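Local coordinates for N-acylethanolamine-hydrolyzing acid amidase subunit beta (Caenorhabditis elegans, PDB 6DY3), which forms the beta subunit of a lysosomal amidase that probably hydrolyses fatty acid amides such as N-palmitoylethanolamine to ethanolamine and free fatty acids, at residues C1-S9 / V152-N163; T105-F113 / V126-I137. All coordinates share one frame; numbering follows the deposited sequence.

The chain begins on strand 2-7, one of whose two antiparallel neighbours, strand 158-161, arrives only about 150 residues later, so interaction 1 closes a very large loop. Nested inside that loop is interaction 2, a much shorter closure in which the hairpin of strands 122-127 and 134-139 returns to pack against the preceding helix 106-113. Interaction 1 belongs to one antiparallel sheet; the hairpin of interaction 2 belongs to a second, and its helix lies on that sheet. The two contacts meet where the turn between strands 122-127 and 134-139 touches the first sheet: Asn132 bonds to Gln7 and Val152, Lys131 forms a salt bridge with Asp153, and Leu159 packs against Gly134.

Interaction 1: residues C1-S9 / V152-N163; sequences CTSIVAQNS and VDANQWFLVETN
The backbone N of Cys1, the predicted nucleophile, is gripped by two side-chain oxygens: OD1 of Asn163 at 3.3 Å across the contact and OD1 of Asp20 on the adjoining strand. The amine lies somewhat tilted from the plane of the Asn163 side-chain carbonyl, whose CG is placed anti to the residue's own carbonyl carbon (chi1 -65°), and Asn163 ND2 is held in turn by Ala70 O. From this end the two strands run antiparallel. Ser3 N donates to Glu161 O at 3.0 Å and receives Glu161 N on its own O, while Val5 N reaches Leu159 O at 2.9 Å and the return bond runs from Leu159 N to Val5 O. Gln7 N closes the ladder on Trp157 O at 2.8 Å. At the non-hydrogen-bonded pairs, Ile4 CG2 lies alongside Val160 CG2 at 4.0 Å and Ala6 CB abuts Phe158 CB, all on the face covered by Leu182 of helix 173-185. The Phe158 ring turns from there over Trp157, setting its CD2 above the centre of the indole, whose CE3 approaches Ala6 CB obliquely. Gln7 extends fully, CG anti to the backbone N (chi1 -174°), and crosses Val152 at about a right angle, OE1 lying 3.4 Å from Val152 CG1 while it accepts from Asn132 N. On the other face, Ser3 and Val5 touch Ile125, and Glu161 leads away to a salt bridge with Lys169. A helix on one side and a second sheet on the other are layers of the Ntn-hydrolase sandwich, in which the probable nucleophile, made N-terminal by autocatalytic cleavage, stands at the start of a strand of one sheet; Asn163, probably important for activity, sits beside it.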
# COMPACT_ATOMS: atom_id res chain seq x y z
N CYS B 1 -8.83 1.77 -4.72
CA CYS B 1 -7.58 1.09 -4.99
C CYS B 1 -7.75 0.07 -6.10
O CYS B 1 -8.68 -0.73 -6.09
CB CYS B 1 -7.07 0.38 -3.73
SG CYS B 1 -6.66 1.52 -2.43
N THR B 2 -6.82 0.09 -7.05
CA THR B 2 -6.78 -0.87 -8.14
C THR B 2 -5.35 -1.35 -8.29
O THR B 2 -4.45 -0.55 -8.56
CB THR B 2 -7.28 -0.25 -9.46
OG1 THR B 2 -8.58 0.31 -9.26
CG2 THR B 2 -7.35 -1.30 -10.57
N SER B 3 -5.13 -2.65 -8.10
CA SER B 3 -3.82 -3.26 -8.28
C SER B 3 -3.89 -4.22 -9.45
O SER B 3 -4.79 -5.07 -9.50
CB SER B 3 -3.37 -3.99 -7.01
OG SER B 3 -3.07 -3.07 -5.98
N ILE B 4 -2.93 -4.11 -10.35
CA ILE B 4 -2.88 -4.93 -11.56
C ILE B 4 -1.49 -5.54 -11.66
O ILE B 4 -0.49 -4.88 -11.37
CB ILE B 4 -3.20 -4.11 -12.83
CG1 ILE B 4 -4.53 -3.37 -12.67
CG2 ILE B 4 -3.23 -5.02 -14.06
CD1 ILE B 4 -4.84 -2.41 -13.81
N VAL B 5 -1.45 -6.81 -12.06
CA VAL B 5 -0.21 -7.50 -12.39
C VAL B 5 -0.41 -8.20 -13.73
O VAL B 5 -1.42 -8.88 -13.92
CB VAL B 5 0.20 -8.50 -11.30
CG1 VAL B 5 1.23 -9.51 -11.84
CG2 VAL B 5 0.76 -7.76 -10.12
N ALA B 6 0.55 -8.03 -14.64
CA ALA B 6 0.46 -8.61 -15.98
C ALA B 6 1.83 -9.09 -16.44
O ALA B 6 2.84 -8.44 -16.17
CB ALA B 6 -0.10 -7.59 -16.99
N GLN B 7 1.85 -10.23 -17.13
CA GLN B 7 3.06 -10.76 -17.73
C GLN B 7 2.88 -10.80 -19.25
O GLN B 7 1.96 -11.47 -19.74
CB GLN B 7 3.40 -12.15 -17.18
CG GLN B 7 4.73 -12.66 -17.68
CD GLN B 7 5.10 -14.01 -17.09
OE1 GLN B 7 4.31 -14.66 -16.42
NE2 GLN B 7 6.34 -14.41 -17.31
N ASN B 8 3.74 -10.10 -19.97
CA ASN B 8 3.60 -10.02 -21.42
C ASN B 8 4.18 -11.27 -22.07
O ASN B 8 4.65 -12.20 -21.40
CB ASN B 8 4.26 -8.75 -21.95
CG ASN B 8 5.75 -8.70 -21.68
OD1 ASN B 8 6.37 -9.71 -21.38
ND2 ASN B 8 6.32 -7.51 -21.80
N SER B 9 4.14 -11.30 -23.40
CA SER B 9 4.63 -12.46 -24.14
C SER B 9 6.12 -12.66 -23.92
O SER B 9 6.59 -13.80 -23.82
CB SER B 9 4.33 -12.30 -25.63
OG SER B 9 2.94 -12.15 -25.86
N VAL B 152 -0.11 -18.06 -17.63
CA VAL B 152 0.05 -17.53 -18.98
C VAL B 152 -0.27 -18.58 -20.03
O VAL B 152 -0.79 -18.26 -21.10
CB VAL B 152 1.47 -16.96 -19.18
CG1 VAL B 152 1.68 -15.72 -18.31
CG2 VAL B 152 2.53 -18.02 -18.88
N ASP B 153 0.02 -19.85 -19.74
CA ASP B 153 -0.28 -20.91 -20.70
C ASP B 153 -1.77 -21.15 -20.84
O ASP B 153 -2.21 -21.65 -21.88
CB ASP B 153 0.44 -22.19 -20.31
CG ASP B 153 1.96 -22.08 -20.44
OD1 ASP B 153 2.45 -21.18 -21.17
OD2 ASP B 153 2.67 -22.88 -19.81
N ALA B 154 -2.56 -20.81 -19.83
CA ALA B 154 -4.01 -20.84 -19.91
C ALA B 154 -4.60 -19.51 -20.38
O ALA B 154 -5.80 -19.28 -20.22
CB ALA B 154 -4.61 -21.23 -18.56
N ASN B 155 -3.76 -18.64 -20.95
CA ASN B 155 -4.19 -17.32 -21.41
C ASN B 155 -4.67 -16.44 -20.25
O ASN B 155 -5.53 -15.57 -20.43
CB ASN B 155 -5.28 -17.43 -22.48
CG ASN B 155 -5.39 -16.17 -23.33
OD1 ASN B 155 -4.38 -15.55 -23.67
ND2 ASN B 155 -6.62 -15.79 -23.67
N GLN B 156 -4.11 -16.65 -19.06
CA GLN B 156 -4.39 -15.84 -17.88
C GLN B 156 -3.13 -15.04 -17.56
O GLN B 156 -2.38 -15.36 -16.65
CB GLN B 156 -4.83 -16.71 -16.72
CG GLN B 156 -6.08 -17.53 -17.00
CD GLN B 156 -6.48 -18.43 -15.84
OE1 GLN B 156 -5.67 -18.72 -14.95
NE2 GLN B 156 -7.73 -18.88 -15.84
N TRP B 157 -2.91 -13.98 -18.34
CA TRP B 157 -1.66 -13.22 -18.28
C TRP B 157 -1.75 -11.97 -17.41
O TRP B 157 -0.75 -11.27 -17.27
CB TRP B 157 -1.21 -12.83 -19.69
CG TRP B 157 -2.21 -12.05 -20.49
CD1 TRP B 157 -3.27 -12.55 -21.19
CD2 TRP B 157 -2.24 -10.63 -20.68
NE1 TRP B 157 -3.96 -11.53 -21.80
CE2 TRP B 157 -3.35 -10.34 -21.51
CE3 TRP B 157 -1.44 -9.57 -20.24
CZ2 TRP B 157 -3.68 -9.04 -21.90
CZ3 TRP B 157 -1.77 -8.28 -20.62
CH2 TRP B 157 -2.88 -8.02 -21.45
N PHE B 158 -2.92 -11.66 -16.85
CA PHE B 158 -3.06 -10.51 -15.96
C PHE B 158 -3.97 -10.84 -14.79
O PHE B 158 -4.79 -11.76 -14.83
CB PHE B 158 -3.60 -9.27 -16.71
CG PHE B 158 -4.96 -9.45 -17.32
CD1 PHE B 158 -6.10 -9.29 -16.56
CD2 PHE B 158 -5.09 -9.77 -18.65
CE1 PHE B 158 -7.35 -9.46 -17.12
CE2 PHE B 158 -6.34 -9.94 -19.22
CZ PHE B 158 -7.47 -9.78 -18.45
N LEU B 159 -3.80 -10.06 -13.72
CA LEU B 159 -4.63 -10.15 -12.52
C LEU B 159 -5.03 -8.74 -12.11
O LEU B 159 -4.21 -7.82 -12.13
CB LEU B 159 -3.88 -10.82 -11.36
CG LEU B 159 -3.57 -12.30 -11.52
CD1 LEU B 159 -2.51 -12.73 -10.52
CD2 LEU B 159 -4.82 -13.13 -11.35
N VAL B 160 -6.31 -8.57 -11.78
CA VAL B 160 -6.86 -7.28 -11.37
C VAL B 160 -7.67 -7.46 -10.10
O VAL B 160 -8.50 -8.36 -10.01
CB VAL B 160 -7.74 -6.65 -12.48
CG1 VAL B 160 -8.27 -5.29 -12.03
CG2 VAL B 160 -6.95 -6.52 -13.77
N GLU B 161 -7.46 -6.57 -9.13
CA GLU B 161 -8.20 -6.64 -7.88
C GLU B 161 -8.42 -5.23 -7.35
O GLU B 161 -7.59 -4.34 -7.54
CB GLU B 161 -7.45 -7.51 -6.86
CG GLU B 161 -8.32 -8.03 -5.72
CD GLU B 161 -9.57 -8.74 -6.22
OE1 GLU B 161 -9.45 -9.87 -6.74
OE2 GLU B 161 -10.68 -8.15 -6.12
N THR B 162 -9.56 -5.03 -6.68
CA THR B 162 -9.86 -3.75 -6.05
C THR B 162 -10.11 -4.00 -4.57
O THR B 162 -9.27 -4.58 -3.91
CB THR B 162 -11.00 -3.04 -6.77
OG1 THR B 162 -12.18 -3.85 -6.72
CG2 THR B 162 -10.64 -2.77 -8.21
N ASN B 163 -11.26 -3.57 -4.04
CA ASN B 163 -11.52 -3.54 -2.61
C ASN B 163 -12.64 -4.47 -2.15
O ASN B 163 -12.83 -4.61 -0.94
CB ASN B 163 -11.90 -2.11 -2.19
CG ASN B 163 -10.77 -1.14 -2.38
OD1 ASN B 163 -10.94 -0.10 -3.02
ND2 ASN B 163 -9.60 -1.46 -1.82

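Interaction 2: residues T105-F113 / V126-I137; sequences TYTEAVDAF and VAGIKKNEGVVI
Tyr106 and Glu133 stack, ring and carboxylate planes 21° apart, the two side chains running antiparallel past one another. Glu133 CB stands over the centre of the ring, 3.7 Å from the Tyr106 centroid in a CH-pi contact, and its CD lies 3.5 Å from Tyr106 CD2. The opposite face of the ring takes Val110 CG2 near its rim. Having CG anti to the backbone N (chi1 167°) carries the phenol from the helix to the hairpin, where its CD1 rests on Gly128 CA at 3.4 Å, CE1 meets Val126 CG1 at 3.8 Å and the hydroxyl ends beside Val135 CG1. With a serine in place of Tyr106, the carboxylate of Glu133 would probably lose the surface it lies against, and a gap would open between Glu133 and Val110. Further along, Val110 CG2 and Val135 CG1 meet tip to tip at 4.0 Å, and Ile137 CD1 packs at 3.5 Å against Phe113 CB, while Phe113 CD2 leans on Val126 CG2. The arrangement is a helix laid on a beta hairpin, its axis 10.0 Å from that of strand 134-137 and nearly parallel to it, as in the outer helical layer of the Ntn-hydrolase sandwich. Behind these contacts, Glu133 OE1 is fixed by two backbone donors, Ile129 N at 2.9 Å nearly along the C-O axis and Lys130 N from above the carboxylate plane. The type II turn from Lys130 to Glu133 brings the Glu133 side chain back to these two amides. Phe113 is packed from behind by Phe95 and Val99 of helix 92-102, and a capping box of weak bonds between Thr105 and Glu108 starts the helix immediately before Tyr106.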
# COMPACT_ATOMS: atom_id res chain seq x y z
N THR B 105 13.31 -13.06 -1.96
CA THR B 105 12.81 -13.54 -3.25
C THR B 105 11.29 -13.50 -3.29
O THR B 105 10.61 -13.49 -2.26
CB THR B 105 13.30 -14.96 -3.54
OG1 THR B 105 12.82 -15.86 -2.53
CG2 THR B 105 14.82 -15.00 -3.57
N TYR B 106 10.76 -13.48 -4.51
CA TYR B 106 9.32 -13.51 -4.72
C TYR B 106 8.69 -14.67 -3.96
O TYR B 106 7.69 -14.49 -3.25
CB TYR B 106 9.01 -13.61 -6.21
CG TYR B 106 7.58 -13.96 -6.55
CD1 TYR B 106 6.64 -12.96 -6.82
CD2 TYR B 106 7.15 -15.28 -6.61
CE1 TYR B 106 5.33 -13.27 -7.14
CE2 TYR B 106 5.84 -15.60 -6.92
CZ TYR B 106 4.93 -14.60 -7.18
OH TYR B 106 3.63 -14.92 -7.50
N THR B 107 9.26 -15.86 -4.10
CA THR B 107 8.69 -17.03 -3.44
C THR B 107 8.69 -16.88 -1.93
O THR B 107 7.76 -17.31 -1.25
CB THR B 107 9.46 -18.29 -3.85
OG1 THR B 107 9.53 -18.35 -5.28
CG2 THR B 107 8.77 -19.53 -3.32
N GLU B 108 9.75 -16.28 -1.37
CA GLU B 108 9.81 -16.07 0.07
C GLU B 108 8.75 -15.07 0.52
O GLU B 108 8.10 -15.26 1.55
CB GLU B 108 11.20 -15.60 0.48
CG GLU B 108 12.25 -16.69 0.49
CD GLU B 108 13.65 -16.16 0.73
OE1 GLU B 108 13.99 -15.08 0.20
OE2 GLU B 108 14.41 -16.83 1.46
N ALA B 109 8.55 -14.00 -0.26
CA ALA B 109 7.56 -13.00 0.11
C ALA B 109 6.15 -13.56 0.03
O ALA B 109 5.32 -13.27 0.90
CB ALA B 109 7.71 -11.77 -0.79
N VAL B 110 5.85 -14.35 -1.00
CA VAL B 110 4.51 -14.90 -1.15
C VAL B 110 4.16 -15.81 0.02
O VAL B 110 3.03 -15.79 0.53
CB VAL B 110 4.38 -15.64 -2.50
CG1 VAL B 110 3.03 -16.35 -2.61
CG2 VAL B 110 4.54 -14.66 -3.66
N ASP B 111 5.11 -16.62 0.47
CA ASP B 111 4.83 -17.51 1.59
C ASP B 111 4.62 -16.72 2.88
O ASP B 111 3.74 -17.05 3.67
CB ASP B 111 5.96 -18.52 1.75
CG ASP B 111 5.97 -19.56 0.64
OD1 ASP B 111 4.88 -19.87 0.11
OD2 ASP B 111 7.06 -20.07 0.30
N ALA B 112 5.41 -15.66 3.08
CA ALA B 112 5.25 -14.84 4.28
C ALA B 112 3.86 -14.22 4.34
O ALA B 112 3.24 -14.17 5.40
CB ALA B 112 6.33 -13.76 4.32
N PHE B 113 3.36 -13.74 3.19
CA PHE B 113 2.03 -13.15 3.12
C PHE B 113 0.93 -14.19 3.21
O PHE B 113 -0.23 -13.82 3.42
CB PHE B 113 1.88 -12.37 1.80
CG PHE B 113 2.74 -11.13 1.71
CD1 PHE B 113 2.86 -10.26 2.78
CD2 PHE B 113 3.43 -10.84 0.54
CE1 PHE B 113 3.65 -9.13 2.69
CE2 PHE B 113 4.22 -9.70 0.45
CZ PHE B 113 4.32 -8.85 1.53
N VAL B 126 1.34 -9.43 -5.48
CA VAL B 126 2.79 -9.59 -5.53
C VAL B 126 3.19 -9.89 -6.97
O VAL B 126 2.55 -10.70 -7.65
CB VAL B 126 3.28 -10.71 -4.58
CG1 VAL B 126 4.79 -10.67 -4.44
CG2 VAL B 126 2.60 -10.60 -3.23
N ALA B 127 4.26 -9.24 -7.43
CA ALA B 127 4.78 -9.42 -8.77
C ALA B 127 6.25 -9.83 -8.70
O ALA B 127 7.01 -9.30 -7.88
CB ALA B 127 4.64 -8.14 -9.59
N GLY B 128 6.64 -10.78 -9.55
CA GLY B 128 7.99 -11.31 -9.53
C GLY B 128 8.76 -11.08 -10.81
O GLY B 128 8.57 -10.07 -11.50
N ILE B 129 9.64 -12.02 -11.14
CA ILE B 129 10.54 -11.87 -12.28
C ILE B 129 10.49 -13.11 -13.17
O ILE B 129 10.66 -13.02 -14.39
CB ILE B 129 11.98 -11.59 -11.80
CG1 ILE B 129 12.48 -12.76 -10.96
CG2 ILE B 129 12.02 -10.28 -11.03
CD1 ILE B 129 13.86 -12.54 -10.34
N LYS B 130 10.23 -14.28 -12.57
CA LYS B 130 10.18 -15.52 -13.33
C LYS B 130 8.77 -15.75 -13.87
O LYS B 130 7.87 -14.92 -13.71
CB LYS B 130 10.65 -16.69 -12.46
CG LYS B 130 12.14 -16.65 -12.15
CD LYS B 130 12.51 -17.49 -10.93
CE LYS B 130 11.98 -18.91 -11.02
NZ LYS B 130 12.27 -19.69 -9.78
N LYS B 131 8.57 -16.89 -14.51
CA LYS B 131 7.30 -17.17 -15.17
C LYS B 131 6.18 -17.34 -14.16
O LYS B 131 6.35 -17.97 -13.11
CB LYS B 131 7.42 -18.43 -16.03
CG LYS B 131 6.14 -18.85 -16.72
CD LYS B 131 6.33 -20.17 -17.43
CE LYS B 131 5.05 -20.63 -18.12
NZ LYS B 131 5.17 -22.04 -18.59
N ASN B 132 5.02 -16.77 -14.49
CA ASN B 132 3.81 -16.87 -13.68
C ASN B 132 4.01 -16.34 -12.27
O ASN B 132 3.21 -16.63 -11.38
CB ASN B 132 3.29 -18.32 -13.63
CG ASN B 132 2.54 -18.71 -14.89
OD1 ASN B 132 1.87 -17.89 -15.52
ND2 ASN B 132 2.66 -19.98 -15.27
N GLU B 133 5.07 -15.56 -12.05
CA GLU B 133 5.32 -14.97 -10.73
C GLU B 133 4.49 -13.69 -10.60
O GLU B 133 4.99 -12.57 -10.64
CB GLU B 133 6.81 -14.71 -10.53
CG GLU B 133 7.60 -15.97 -10.23
CD GLU B 133 8.96 -15.70 -9.61
OE1 GLU B 133 9.48 -14.57 -9.77
OE2 GLU B 133 9.53 -16.62 -8.99
N GLY B 134 3.18 -13.91 -10.48
CA GLY B 134 2.23 -12.85 -10.20
C GLY B 134 1.02 -13.45 -9.52
O GLY B 134 0.40 -14.36 -10.06
N VAL B 135 0.67 -12.96 -8.33
CA VAL B 135 -0.36 -13.59 -7.52
C VAL B 135 -1.18 -12.53 -6.79
O VAL B 135 -0.66 -11.48 -6.40
CB VAL B 135 0.24 -14.58 -6.50
CG1 VAL B 135 1.11 -13.84 -5.47
CG2 VAL B 135 -0.86 -15.37 -5.81
N VAL B 136 -2.46 -12.82 -6.62
CA VAL B 136 -3.32 -12.09 -5.70
C VAL B 136 -3.50 -12.97 -4.48
O VAL B 136 -3.94 -14.11 -4.59
CB VAL B 136 -4.68 -11.74 -6.33
CG1 VAL B 136 -5.63 -11.19 -5.29
CG2 VAL B 136 -4.49 -10.72 -7.45
N ILE B 137 -3.12 -12.45 -3.31
CA ILE B 137 -3.29 -13.15 -2.05
C ILE B 137 -4.51 -12.57 -1.35
O ILE B 137 -4.55 -11.37 -1.04
CB ILE B 137 -2.04 -13.05 -1.16
CG1 ILE B 137 -0.84 -13.66 -1.89
CG2 ILE B 137 -2.28 -13.72 0.19
CD1 ILE B 137 0.49 -13.44 -1.18